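L-methionine gamma-lyase (Fusobacterium nucleatum subsp. nucleatum, PDB 6LXU) belongs to the pyridoxal-phosphate-dependent Cys/Met metabolism enzyme family and assembles as four copies of one chain, each carrying its cofactor covalently bound. Local coordinates at residues 106-111 against 149-154; 164-169 against 291-296; 183-188 against 205-210; 274-279 against 386-391. All coordinates share one frame; numbering follows the deposited sequence.

Contact 1: 106-111 against 149-154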
loop_
_atom_site.group_PDB
_atom_site.type_symbol
_atom_site.label_atom_id
_atom_site.label_comp_id
_atom_site.label_asym_id
_atom_site.label_seq_id
_atom_site.Cartn_x
_atom_site.Cartn_y
_atom_site.Cartn_z
ATOM N N HIS A 106 -2.895 11.464 -40.939
ATOM C CA HIS A 106 -2.504 12.830 -40.647
ATOM C C HIS A 106 -3.159 13.311 -39.337
ATOM O O HIS A 106 -4.274 12.907 -38.991
ATOM C CB HIS A 106 -2.879 13.720 -41.849
ATOM C CG HIS A 106 -2.612 15.184 -41.674
ATOM N ND1 HIS A 106 -3.633 16.113 -41.630
ATOM C CD2 HIS A 106 -1.460 15.889 -41.593
ATOM C CE1 HIS A 106 -3.118 17.319 -41.509
ATOM N NE2 HIS A 106 -1.802 17.218 -41.500
ATOM N N VAL A 107 -2.428 14.174 -38.639
ATOM C CA VAL A 107 -2.859 14.768 -37.371
ATOM C C VAL A 107 -2.718 16.279 -37.485
ATOM O O VAL A 107 -1.694 16.771 -37.963
ATOM C CB VAL A 107 -1.982 14.274 -36.193
ATOM C CG1 VAL A 107 -2.344 14.989 -34.890
ATOM C CG2 VAL A 107 -2.089 12.765 -36.052
ATOM N N VAL A 108 -3.756 16.999 -37.048
ATOM C CA VAL A 108 -3.692 18.437 -36.860
ATOM C C VAL A 108 -3.686 18.722 -35.370
ATOM O O VAL A 108 -4.567 18.237 -34.647
ATOM C CB VAL A 108 -4.881 19.171 -37.514
ATOM C CG1 VAL A 108 -4.857 20.667 -37.207
ATOM C CG2 VAL A 108 -4.891 18.929 -39.014
ATOM N N THR A 109 -2.731 19.509 -34.916
ATOM C CA THR A 109 -2.652 19.857 -33.500
ATOM C C THR A 109 -1.980 21.218 -33.328
ATOM O O THR A 109 -1.726 21.931 -34.316
ATOM C CB THR A 109 -1.986 18.718 -32.685
ATOM O OG1 THR A 109 -2.193 18.956 -31.287
ATOM C CG2 THR A 109 -0.495 18.618 -32.962
ATOM N N ASP A 110 -1.734 21.607 -32.083
ATOM C CA ASP A 110 -1.184 22.917 -31.769
ATOM C C ASP A 110 0.295 22.787 -31.441
ATOM O O ASP A 110 0.740 21.741 -30.991
ATOM C CB ASP A 110 -1.954 23.512 -30.586
ATOM C CG ASP A 110 -1.880 25.027 -30.538
ATOM O OD1 ASP A 110 -0.800 25.561 -30.189
ATOM O OD2 ASP A 110 -2.892 25.685 -30.844
ATOM N N LYS A 111 1.084 23.829 -31.684
ATOM C CA LYS A 111 2.454 23.863 -31.107
ATOM C C LYS A 111 2.480 24.010 -29.568
ATOM O O LYS A 111 3.432 23.564 -28.909
ATOM C CB LYS A 111 3.353 24.905 -31.792
ATOM C CG LYS A 111 2.868 26.349 -31.792
ATOM C CD LYS A 111 3.625 27.197 -32.817
ATOM C CE LYS A 111 3.167 26.960 -34.260
ATOM N NZ LYS A 111 1.861 27.618 -34.565
ATOM N N LYS A 149 -7.964 14.998 -46.390
ATOM C CA LYS A 149 -8.783 13.804 -46.466
ATOM C C LYS A 149 -8.329 12.718 -45.477
ATOM O O LYS A 149 -9.158 11.998 -44.940
ATOM C CB LYS A 149 -8.771 13.232 -47.885
ATOM C CG LYS A 149 -9.766 12.106 -48.092
ATOM C CD LYS A 149 -9.784 11.636 -49.538
ATOM C CE LYS A 149 -10.946 10.696 -49.802
ATOM N NZ LYS A 149 -12.257 11.409 -49.839
ATOM N N ASN A 150 -7.015 12.605 -45.283
ATOM C CA ASN A 150 -6.438 11.599 -44.385
ATOM C C ASN A 150 -6.207 12.099 -42.950
ATOM O O ASN A 150 -5.541 11.410 -42.170
ATOM C CB ASN A 150 -5.132 11.025 -44.971
ATOM C CG ASN A 150 -4.036 12.050 -45.072
ATOM O OD1 ASN A 150 -4.291 13.213 -45.380
ATOM N ND2 ASN A 150 -2.805 11.636 -44.814
ATOM N N THR A 151 -6.738 13.269 -42.581
ATOM C CA THR A 151 -6.690 13.720 -41.181
ATOM C C THR A 151 -7.529 12.796 -40.330
ATOM O O THR A 151 -8.743 12.705 -40.483
ATOM C CB THR A 151 -7.154 15.168 -41.030
ATOM O OG1 THR A 151 -6.361 15.984 -41.892
ATOM C CG2 THR A 151 -6.992 15.646 -39.571
ATOM N N ARG A 152 -6.858 12.064 -39.442
ATOM C CA ARG A 152 -7.526 11.112 -38.568
ATOM C C ARG A 152 -7.784 11.676 -37.163
ATOM O O ARG A 152 -8.705 11.233 -36.500
ATOM C CB ARG A 152 -6.685 9.831 -38.491
ATOM C CG ARG A 152 -7.189 8.744 -37.572
ATOM C CD ARG A 152 -8.604 8.289 -37.875
ATOM N NE ARG A 152 -8.960 7.100 -37.107
ATOM C CZ ARG A 152 -10.202 6.700 -36.835
ATOM N NH1 ARG A 152 -11.255 7.405 -37.270
ATOM N NH2 ARG A 152 -10.404 5.591 -36.146
ATOM N N VAL A 153 -6.934 12.596 -36.721
ATOM C CA VAL A 153 -7.034 13.162 -35.376
ATOM C C VAL A 153 -6.814 14.661 -35.435
ATOM O O VAL A 153 -5.882 15.153 -36.069
ATOM C CB VAL A 153 -5.981 12.541 -34.418
ATOM C CG1 VAL A 153 -5.850 13.337 -33.118
ATOM C CG2 VAL A 153 -6.314 11.092 -34.126
ATOM N N VAL A 154 -7.691 15.379 -34.732
ATOM C CA VAL A 154 -7.446 16.753 -34.333
ATOM C C VAL A 154 -7.268 16.699 -32.814
ATOM O O VAL A 154 -8.177 16.269 -32.114
ATOM C CB VAL A 154 -8.588 17.703 -34.768
ATOM C CG1 VAL A 154 -8.437 19.072 -34.141
ATOM C CG2 VAL A 154 -8.608 17.807 -36.284
#
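His106 and Thr151 stand side by side and point the same way, bringing ND1 at the edge of the imidazole to the threonine hydroxyl, which lies in the plane of the ring. The hydrogen bond between His106 ND1 and Thr151 OG1 is short, 2.7 Å, and nearly straight at 165°. On the far edge of the ring NE2 bonds to Thr133 OG1, so the imidazole is pinned at both nitrogens and its rotation is fixed. Thr151 OG1 also bonds to Lys148 N. A chi1 of -56° sets that hydroxyl beside the threonine's own backbone N and turns the methyl the other way, where Thr151 CG2 meets Val108 CG2 at 3.9 Å. Val154 joins the same face, its CG2 4.2 Å from Val108 CB. At the base of the histidine side chain, the Asn150 amide brings ND2 to 3.6 Å from His106 CB, while this nitrogen bonds to Gly104 O. Val107 and Val153 form the opposite face, Val107 CG2 lying 4.2 Å from Val153 CB.

The backbones change step between the first two pairs. His106 N bonds to Asn150 O, and His106 O accepts Arg152 N at 2.8 Å; the next bond runs from Val108 N to Val153 O, 3.0 Å long. Arg152 is thereby the extra residue between the partners of His106 and Val107. This is a beta bulge in a parallel strand pair, set in the large mixed sheet that forms the core of the cofactor-binding domain in this PLP-dependent fold.

Contact 2: 164-169 against 291-296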
loop_
_atom_site.group_PDB
_atom_site.type_symbol
_atom_site.label_atom_id
_atom_site.label_comp_id
_atom_site.label_asym_id
_atom_site.label_seq_id
_atom_site.Cartn_x
_atom_site.Cartn_y
_atom_site.Cartn_z
ATOM N N LEU A 164 -1.363 29.754 -20.761
ATOM C CA LEU A 164 -2.770 29.369 -20.542
ATOM C C LEU A 164 -3.664 29.743 -21.732
ATOM O O LEU A 164 -4.747 30.326 -21.595
ATOM C CB LEU A 164 -3.297 29.898 -19.206
ATOM C CG LEU A 164 -2.512 29.303 -18.018
ATOM C CD1 LEU A 164 -2.906 29.957 -16.709
ATOM C CD2 LEU A 164 -2.663 27.794 -17.902
ATOM N N LYS A 165 -3.181 29.369 -22.907
ATOM C CA LYS A 165 -3.903 29.562 -24.155
ATOM C C LYS A 165 -5.242 28.852 -24.131
ATOM O O LYS A 165 -5.336 27.688 -23.726
ATOM C CB LYS A 165 -3.060 29.024 -25.307
ATOM C CG LYS A 165 -3.653 29.199 -26.698
ATOM C CD LYS A 165 -2.717 28.603 -27.746
ATOM C CE LYS A 165 -3.226 28.792 -29.150
ATOM N NZ LYS A 165 -2.178 28.421 -30.133
ATOM N N ILE A 166 -6.260 29.559 -24.618
ATOM C CA ILE A 166 -7.617 29.050 -24.703
ATOM C C ILE A 166 -7.975 28.821 -26.173
ATOM O O ILE A 166 -7.696 29.676 -27.032
ATOM C CB ILE A 166 -8.615 30.071 -24.102
ATOM C CG1 ILE A 166 -8.326 30.358 -22.619
ATOM C CG2 ILE A 166 -10.056 29.612 -24.287
ATOM C CD1 ILE A 166 -8.415 29.137 -21.715
ATOM N N VAL A 167 -8.571 27.678 -26.467
ATOM C CA VAL A 167 -9.091 27.398 -27.815
ATOM C C VAL A 167 -10.513 26.878 -27.681
ATOM O O VAL A 167 -10.898 26.331 -26.645
ATOM C CB VAL A 167 -8.188 26.451 -28.640
ATOM C CG1 VAL A 167 -6.749 26.965 -28.653
ATOM C CG2 VAL A 167 -8.241 25.024 -28.137
ATOM N N ASP A 168 -11.302 27.084 -28.740
ATOM C CA ASP A 168 -12.746 26.857 -28.702
ATOM C C ASP A 168 -13.054 25.425 -29.097
ATOM O O ASP A 168 -13.046 25.083 -30.285
ATOM C CB ASP A 168 -13.435 27.845 -29.648
ATOM C CG ASP A 168 -14.946 27.880 -29.490
ATOM O OD1 ASP A 168 -15.554 26.817 -29.299
ATOM O OD2 ASP A 168 -15.515 28.995 -29.598
ATOM N N LEU A 169 -13.330 24.577 -28.108
ATOM C CA LEU A 169 -13.492 23.152 -28.362
ATOM C C LEU A 169 -14.678 22.836 -29.265
ATOM O O LEU A 169 -14.576 21.979 -30.132
ATOM C CB LEU A 169 -13.612 22.397 -27.051
ATOM C CG LEU A 169 -12.365 22.453 -26.154
ATOM C CD1 LEU A 169 -12.635 21.652 -24.891
ATOM C CD2 LEU A 169 -11.149 21.907 -26.888
ATOM N N TYR A 291 -1.157 35.763 -16.802
ATOM C CA TYR A 291 -1.861 34.875 -17.706
ATOM C C TYR A 291 -2.854 34.062 -16.884
ATOM O O TYR A 291 -2.453 33.238 -16.037
ATOM C CB TYR A 291 -0.868 33.954 -18.401
ATOM C CG TYR A 291 0.141 34.698 -19.232
ATOM C CD1 TYR A 291 -0.177 35.122 -20.525
ATOM C CD2 TYR A 291 1.406 35.002 -18.738
ATOM C CE1 TYR A 291 0.738 35.812 -21.294
ATOM C CE2 TYR A 291 2.328 35.705 -19.503
ATOM C CZ TYR A 291 1.972 36.104 -20.779
ATOM O OH TYR A 291 2.853 36.799 -21.577
ATOM N N TYR A 292 -4.139 34.305 -17.099
ATOM C CA TYR A 292 -5.203 33.612 -16.364
ATOM C C TYR A 292 -6.468 33.674 -17.204
ATOM O O TYR A 292 -6.847 34.768 -17.637
ATOM C CB TYR A 292 -5.450 34.252 -14.984
ATOM C CG TYR A 292 -6.433 33.451 -14.162
ATOM C CD1 TYR A 292 -6.107 32.183 -13.697
ATOM C CD2 TYR A 292 -7.689 33.949 -13.861
ATOM C CE1 TYR A 292 -6.999 31.432 -12.944
ATOM C CE2 TYR A 292 -8.593 33.203 -13.126
ATOM C CZ TYR A 292 -8.251 31.934 -12.677
ATOM O OH TYR A 292 -9.165 31.210 -11.956
ATOM N N PRO A 293 -7.128 32.526 -17.454
ATOM C CA PRO A 293 -8.308 32.546 -18.357
ATOM C C PRO A 293 -9.448 33.461 -17.931
ATOM O O PRO A 293 -10.236 33.877 -18.788
ATOM C CB PRO A 293 -8.757 31.086 -18.375
ATOM C CG PRO A 293 -7.505 30.310 -18.077
ATOM C CD PRO A 293 -6.784 31.141 -17.054
ATOM N N GLY A 294 -9.565 33.739 -16.639
ATOM C CA GLY A 294 -10.618 34.589 -16.106
ATOM C C GLY A 294 -10.364 36.086 -16.149
ATOM O O GLY A 294 -11.250 36.860 -15.783
ATOM N N LEU A 295 -9.176 36.517 -16.567
ATOM C CA LEU A 295 -8.943 37.964 -16.747
ATOM C C LEU A 295 -9.571 38.407 -18.054
ATOM O O LEU A 295 -9.384 37.777 -19.087
ATOM C CB LEU A 295 -7.463 38.294 -16.749
ATOM C CG LEU A 295 -6.785 38.206 -15.386
ATOM C CD1 LEU A 295 -5.285 38.322 -15.558
ATOM C CD2 LEU A 295 -7.302 39.279 -14.438
ATOM N N GLU A 296 -10.299 39.528 -18.021
ATOM C CA GLU A 296 -10.943 40.043 -19.234
ATOM C C GLU A 296 -9.938 40.457 -20.309
ATOM O O GLU A 296 -10.282 40.516 -21.493
ATOM C CB GLU A 296 -11.871 41.219 -18.910
ATOM C CG GLU A 296 -13.085 40.831 -18.082
ATOM C CD GLU A 296 -13.949 42.026 -17.703
ATOM O OE1 GLU A 296 -13.828 43.097 -18.342
ATOM O OE2 GLU A 296 -14.759 41.892 -16.764
#
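Leu164 meets Tyr291 and Pro293 from a left-handed backbone conformation, phi 52° and psi 49°, uncommon for a residue with a side chain; no hydrogen bond joins the two segments. Its CD1 methyl does all the touching, 3.4 Å from Tyr291 O and 4.1 Å from Pro293 CD, with the Leu164 and Pro293 side chains set at a slant. The left-handed residue belongs to a G1 beta bulge made with Lys165, which turns its own side chain away from the contact. Two residues on, Ile166 comes at the proline from another direction: the side chains meet at about a right angle, and Ile166 CD1 sits 3.9 Å from both CB and CG of Pro293. One rim of the proline ring is thus held by two methyl groups, the leucine's at CD and the isoleucine's at CB and CG.

Pro293 is the second residue of a type I beta turn from Tyr292 to Leu295, closed by Leu295 N bonding to Tyr292 O at 3.1 Å. The turn follows strand 287-291, an outermost strand of the smaller mixed sheet within this chain. Further polar ties come from outside the pair, with Leu164 O accepting His298 NE2 and Tyr292 OH bonding to Gly312 O. Ile303 and Gln307 of helix 301-307 touch Ile166.

Contact 3: 183-188 against 205-210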
loop_
_atom_site.group_PDB
_atom_site.type_symbol
_atom_site.label_atom_id
_atom_site.label_comp_id
_atom_site.label_asym_id
_atom_site.label_seq_id
_atom_site.Cartn_x
_atom_site.Cartn_y
_atom_site.Cartn_z
ATOM N N LEU A 183 -11.284 12.080 -35.696
ATOM C CA LEU A 183 -11.591 12.076 -34.262
ATOM C C LEU A 183 -10.984 13.291 -33.595
ATOM O O LEU A 183 -9.846 13.656 -33.885
ATOM C CB LEU A 183 -11.026 10.821 -33.609
ATOM C CG LEU A 183 -11.635 9.500 -34.074
ATOM C CD1 LEU A 183 -10.779 8.335 -33.596
ATOM C CD2 LEU A 183 -13.072 9.361 -33.596
ATOM N N VAL A 184 -11.741 13.896 -32.683
ATOM C CA VAL A 184 -11.273 15.008 -31.890
ATOM C C VAL A 184 -10.923 14.481 -30.495
ATOM O O VAL A 184 -11.762 13.871 -29.830
ATOM C CB VAL A 184 -12.322 16.140 -31.799
ATOM C CG1 VAL A 184 -11.765 17.310 -30.995
ATOM C CG2 VAL A 184 -12.732 16.615 -33.187
ATOM N N ILE A 185 -9.674 14.739 -30.085
ATOM C CA ILE A 185 -9.140 14.273 -28.798
ATOM C C ILE A 185 -8.746 15.509 -28.023
ATOM O O ILE A 185 -8.035 16.357 -28.549
ATOM C CB ILE A 185 -7.916 13.344 -28.996
ATOM C CG1 ILE A 185 -8.292 12.173 -29.906
ATOM C CG2 ILE A 185 -7.391 12.870 -27.648
ATOM C CD1 ILE A 185 -7.153 11.246 -30.257
ATOM N N VAL A 186 -9.190 15.609 -26.765
ATOM C CA VAL A 186 -8.858 16.750 -25.913
ATOM C C VAL A 186 -8.199 16.286 -24.623
ATOM O O VAL A 186 -8.734 15.432 -23.922
ATOM C CB VAL A 186 -10.107 17.586 -25.578
ATOM C CG1 VAL A 186 -9.800 18.677 -24.563
ATOM C CG2 VAL A 186 -10.652 18.189 -26.851
ATOM N N ASP A 187 -7.075 16.912 -24.316
ATOM C CA ASP A 187 -6.416 16.765 -23.014
ATOM C C ASP A 187 -7.050 17.770 -22.062
ATOM O O ASP A 187 -6.797 18.965 -22.151
ATOM C CB ASP A 187 -4.913 16.974 -23.194
ATOM C CG ASP A 187 -4.119 16.825 -21.911
ATOM O OD1 ASP A 187 -4.728 16.885 -20.820
ATOM O OD2 ASP A 187 -2.874 16.675 -22.009
ATOM N N ASN A 188 -7.906 17.250 -21.174
ATOM C CA ASN A 188 -8.704 18.048 -20.241
ATOM C C ASN A 188 -8.089 18.107 -18.838
ATOM O O ASN A 188 -8.787 18.385 -17.865
ATOM C CB ASN A 188 -10.132 17.475 -20.181
ATOM C CG ASN A 188 -11.165 18.453 -19.637
ATOM O OD1 ASN A 188 -11.086 19.653 -19.905
ATOM N ND2 ASN A 188 -12.144 17.935 -18.885
ATOM N N ILE A 205 -12.983 12.032 -27.787
ATOM C CA ILE A 205 -12.203 11.349 -26.739
ATOM C C ILE A 205 -11.618 12.407 -25.820
ATOM O O ILE A 205 -11.040 13.379 -26.289
ATOM C CB ILE A 205 -11.044 10.518 -27.344
ATOM C CG1 ILE A 205 -11.553 9.518 -28.396
ATOM C CG2 ILE A 205 -10.258 9.819 -26.232
ATOM C CD1 ILE A 205 -10.450 8.854 -29.199
ATOM N N VAL A 206 -11.748 12.187 -24.508
ATOM C CA VAL A 206 -11.103 13.014 -23.502
ATOM C C VAL A 206 -9.993 12.205 -22.855
ATOM O O VAL A 206 -10.192 11.038 -22.508
ATOM C CB VAL A 206 -12.102 13.485 -22.428
ATOM C CG1 VAL A 206 -11.395 14.066 -21.205
ATOM C CG2 VAL A 206 -13.048 14.506 -23.032
ATOM N N VAL A 207 -8.835 12.840 -22.680
ATOM C CA VAL A 207 -7.712 12.237 -21.964
ATOM C C VAL A 207 -7.325 13.144 -20.792
ATOM O O VAL A 207 -7.473 14.375 -20.829
ATOM C CB VAL A 207 -6.509 11.940 -22.884
ATOM C CG1 VAL A 207 -6.909 11.004 -24.003
ATOM C CG2 VAL A 207 -5.875 13.207 -23.408
ATOM N N HIS A 208 -6.822 12.494 -19.742
ATOM C CA HIS A 208 -6.327 13.177 -18.533
ATOM C C HIS A 208 -5.016 12.605 -18.055
ATOM O O HIS A 208 -4.837 11.394 -18.049
ATOM C CB HIS A 208 -7.272 12.968 -17.344
ATOM C CG HIS A 208 -8.562 13.699 -17.450
ATOM N ND1 HIS A 208 -8.680 15.032 -17.123
ATOM C CD2 HIS A 208 -9.788 13.271 -17.833
ATOM C CE1 HIS A 208 -9.943 15.387 -17.309
ATOM N NE2 HIS A 208 -10.632 14.342 -17.736
ATOM N N SER A 209 -4.168 13.489 -17.541
ATOM C CA SER A 209 -3.194 13.093 -16.538
ATOM C C SER A 209 -3.867 13.145 -15.172
ATOM O O SER A 209 -4.019 14.219 -14.591
ATOM C CB SER A 209 -1.979 14.004 -16.575
ATOM O OG SER A 209 -1.093 13.634 -15.520
ATOM N N ALA A 210 -4.258 11.977 -14.666
ATOM C CA ALA A 210 -4.819 11.881 -13.319
ATOM C C ALA A 210 -3.782 12.150 -12.234
ATOM O O ALA A 210 -4.144 12.417 -11.096
ATOM C CB ALA A 210 -5.482 10.525 -13.109
#
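Ile185 and Ile205 pair in a parallel beta-alpha-beta crossover, in which strand 183-187 leads through helix 192-195 to its neighbour 205-209 in the large sheet. All the touching residues are buried, so the contrast is between close and slack packing. The face bearing Ile185, Ile205 and Val207 is well filled. The isoleucines lie side by side and point the same way, with Ile185 CG1 4.0 Å from Ile205 CD1. Ile185 CG2 meets Val207 CG1 at 4.1 Å. With chi1 at -59°, Val207 CG2 is wedged between its own backbone N and carbonyl carbon and reaches Asp187 CA at 3.6 Å.

The slack part is at the start of the pair, where Leu183 CD1 stays 4.4 Å from Ile205 CD1. The ladder is regular; Val207 N donates to Val186 O at 2.9 Å and 172°. At their C-terminal ends the strands reach the cofactor: Ser209 OG bonds to OP1 of the modified residue at position 212, and Asp187, its OD1 bonded to Thr189 OG1, has OD2 close to N1. Packing is close again at the last rung, where Asn188 N donates to Val207 O: the Asn188 and His208 side chains lie alongside each other, planes 52° apart, with Asn188 CB 3.6 Å from His208 CE1. Asn188 OD1 bonds to Gln196 NE2, and Asn188 ND2 and His208 NE2 both bond to Glu78 OE2.

Contact 4: 274-279 against 386-391; sequences ARTIVD and DIIADL
Asp390 OD2, on the helix whose Ile387, Ile388 and Leu391 pack against Ile277, is gripped by two backbone N-H groups, those of Leu335 and Cys336, while its OD1 bonds to Lys334 N. That anchors the helix on the side turned from the contact, which is itself wholly apolar. Ile277 meets three residues, two with its CG1-CD1 arm and one with CG2. Its CD1 touches Ile387 CG2 at 3.7 Å, the side chains crossing at about a right angle. The CG1 atoms of Ile277 and Ile388 are 3.9 Å apart, and here the two chains slide past each other in opposite directions. The chi1 of -66° places Ile277 CG1 beside its backbone N and sends CG2 the other way, to Leu391 CD1 at 4.0 Å. Near the solvent edge, Ile388 CD1 runs on to Thr276 CG2, 3.9 Å away, while Thr276 OG1 turns back to Lys272 O of its own helix.

The axes of the two segments approach to 10.6 Å and incline by 30°. Asp386 OD2 bonds to Gly10 N and Thr13 OG1 of a neighbouring subunit. Ile277 also rests on Ile315, by which helix 263-282 touches strand 314-319 of the smaller sheet, while helix 384-396 packs on helix 263-282.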
loop_
_atom_site.group_PDB
_atom_site.type_symbol
_atom_site.label_atom_id
_atom_site.label_comp_id
_atom_site.label_asym_id
_atom_site.label_seq_id
_atom_site.Cartn_x
_atom_site.Cartn_y
_atom_site.Cartn_z
ATOM N N ALA A 274 -7.093 30.586 -6.204
ATOM C CA ALA A 274 -6.434 31.104 -7.396
ATOM C C ALA A 274 -6.978 32.459 -7.817
ATOM O O ALA A 274 -6.199 33.345 -8.166
ATOM C CB ALA A 274 -6.542 30.119 -8.543
ATOM N N ARG A 275 -8.294 32.633 -7.794
ATOM C CA ARG A 275 -8.868 33.916 -8.216
ATOM C C ARG A 275 -8.367 35.057 -7.328
ATOM O O ARG A 275 -8.048 36.155 -7.825
ATOM C CB ARG A 275 -10.405 33.842 -8.285
ATOM C CG ARG A 275 -10.857 33.098 -9.539
ATOM C CD ARG A 275 -12.356 32.977 -9.762
ATOM N NE ARG A 275 -12.886 31.716 -9.239
ATOM C CZ ARG A 275 -13.420 31.544 -8.029
ATOM N NH1 ARG A 275 -13.508 32.566 -7.176
ATOM N NH2 ARG A 275 -13.869 30.347 -7.663
ATOM N N THR A 276 -8.252 34.813 -6.026
ATOM C CA THR A 276 -7.739 35.804 -5.104
ATOM C C THR A 276 -6.269 36.114 -5.369
ATOM O O THR A 276 -5.843 37.281 -5.332
ATOM C CB THR A 276 -7.960 35.307 -3.662
ATOM O OG1 THR A 276 -9.363 35.144 -3.457
ATOM C CG2 THR A 276 -7.420 36.270 -2.650
ATOM N N ILE A 277 -5.489 35.086 -5.668
ATOM C CA ILE A 277 -4.078 35.278 -5.986
ATOM C C ILE A 277 -3.909 36.015 -7.319
ATOM O O ILE A 277 -3.008 36.855 -7.435
ATOM C CB ILE A 277 -3.325 33.927 -5.953
ATOM C CG1 ILE A 277 -3.317 33.392 -4.517
ATOM C CG2 ILE A 277 -1.903 34.052 -6.476
ATOM C CD1 ILE A 277 -3.015 31.915 -4.432
ATOM N N VAL A 278 -4.748 35.727 -8.301
ATOM C CA VAL A 278 -4.697 36.461 -9.576
ATOM C C VAL A 278 -4.874 37.961 -9.338
ATOM O O VAL A 278 -4.114 38.778 -9.894
ATOM C CB VAL A 278 -5.756 35.949 -10.572
ATOM C CG1 VAL A 278 -5.913 36.877 -11.779
ATOM C CG2 VAL A 278 -5.397 34.553 -11.044
ATOM N N ASP A 279 -5.853 38.335 -8.522
ATOM C CA ASP A 279 -6.072 39.754 -8.245
ATOM C C ASP A 279 -4.841 40.381 -7.588
ATOM O O ASP A 279 -4.423 41.491 -7.981
ATOM C CB ASP A 279 -7.304 39.946 -7.369
ATOM C CG ASP A 279 -7.790 41.385 -7.369
ATOM O OD1 ASP A 279 -8.140 41.889 -8.447
ATOM O OD2 ASP A 279 -7.777 42.008 -6.302
ATOM N N ASP A 386 -1.857 32.858 3.591
ATOM C CA ASP A 386 -0.506 32.350 3.763
ATOM C C ASP A 386 0.227 32.234 2.428
ATOM O O ASP A 386 1.429 32.504 2.352
ATOM C CB ASP A 386 -0.546 30.986 4.467
ATOM C CG ASP A 386 -1.164 31.056 5.850
ATOM O OD1 ASP A 386 -1.004 32.106 6.536
ATOM O OD2 ASP A 386 -1.806 30.066 6.269
ATOM N N ILE A 387 -0.478 31.821 1.375
ATOM C CA ILE A 387 0.142 31.753 0.059
ATOM C C ILE A 387 0.542 33.168 -0.386
ATOM O O ILE A 387 1.659 33.378 -0.847
ATOM C CB ILE A 387 -0.785 31.105 -0.994
ATOM C CG1 ILE A 387 -1.225 29.682 -0.573
ATOM C CG2 ILE A 387 -0.078 31.042 -2.345
ATOM C CD1 ILE A 387 -2.357 29.139 -1.432
ATOM N N ILE A 388 -0.381 34.110 -0.235
ATOM C CA ILE A 388 -0.110 35.504 -0.599
ATOM C C ILE A 388 1.012 36.098 0.247
ATOM O O ILE A 388 1.875 36.788 -0.300
ATOM C CB ILE A 388 -1.397 36.348 -0.585
ATOM C CG1 ILE A 388 -2.274 35.917 -1.770
ATOM C CG2 ILE A 388 -1.069 37.842 -0.687
ATOM C CD1 ILE A 388 -3.656 36.532 -1.841
ATOM N N ALA A 389 1.035 35.829 1.546
ATOM C CA ALA A 389 2.126 36.349 2.379
ATOM C C ALA A 389 3.475 35.830 1.905
ATOM O O ALA A 389 4.474 36.574 1.890
ATOM C CB ALA A 389 1.889 36.010 3.842
ATOM N N ASP A 390 3.527 34.563 1.498
ATOM C CA ASP A 390 4.761 33.989 0.998
ATOM C C ASP A 390 5.191 34.660 -0.308
ATOM O O ASP A 390 6.341 35.056 -0.447
ATOM C CB ASP A 390 4.600 32.468 0.814
ATOM C CG ASP A 390 5.896 31.753 0.527
ATOM O OD1 ASP A 390 6.939 32.126 1.131
ATOM O OD2 ASP A 390 5.878 30.771 -0.256
ATOM N N LEU A 391 4.279 34.763 -1.264
ATOM C CA LEU A 391 4.595 35.463 -2.515
ATOM C C LEU A 391 5.003 36.916 -2.263
ATOM O O LEU A 391 5.962 37.400 -2.875
ATOM C CB LEU A 391 3.407 35.416 -3.461
ATOM C CG LEU A 391 3.018 34.028 -3.988
ATOM C CD1 LEU A 391 1.663 34.076 -4.668
ATOM C CD2 LEU A 391 4.076 33.483 -4.928
#

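Contacts 1 and 3 belong to one sheet: their centres are 15 Å apart, and strands 151-157 and 183-187 are neighbours, with a probable hydrogen bond from Leu183 N to Arg152 O of 2.8 Å. Contact 3 is the one that reaches the cofactor on position 212. Contact 2 ties this sheet to the smaller one. It is bound to contact 1 by the salt bridge between Lys165 NZ and Asp110 OD2, 2.9 Å, to contact 3 by packing of Leu169 on Val186, and to contact 4 by Tyr292 CG, 3.5 Å from Val278 CG2. Contact 4 lies far from the large sheet, its centre 39 Å from that of contact 1 and 30 Å from that of contact 3.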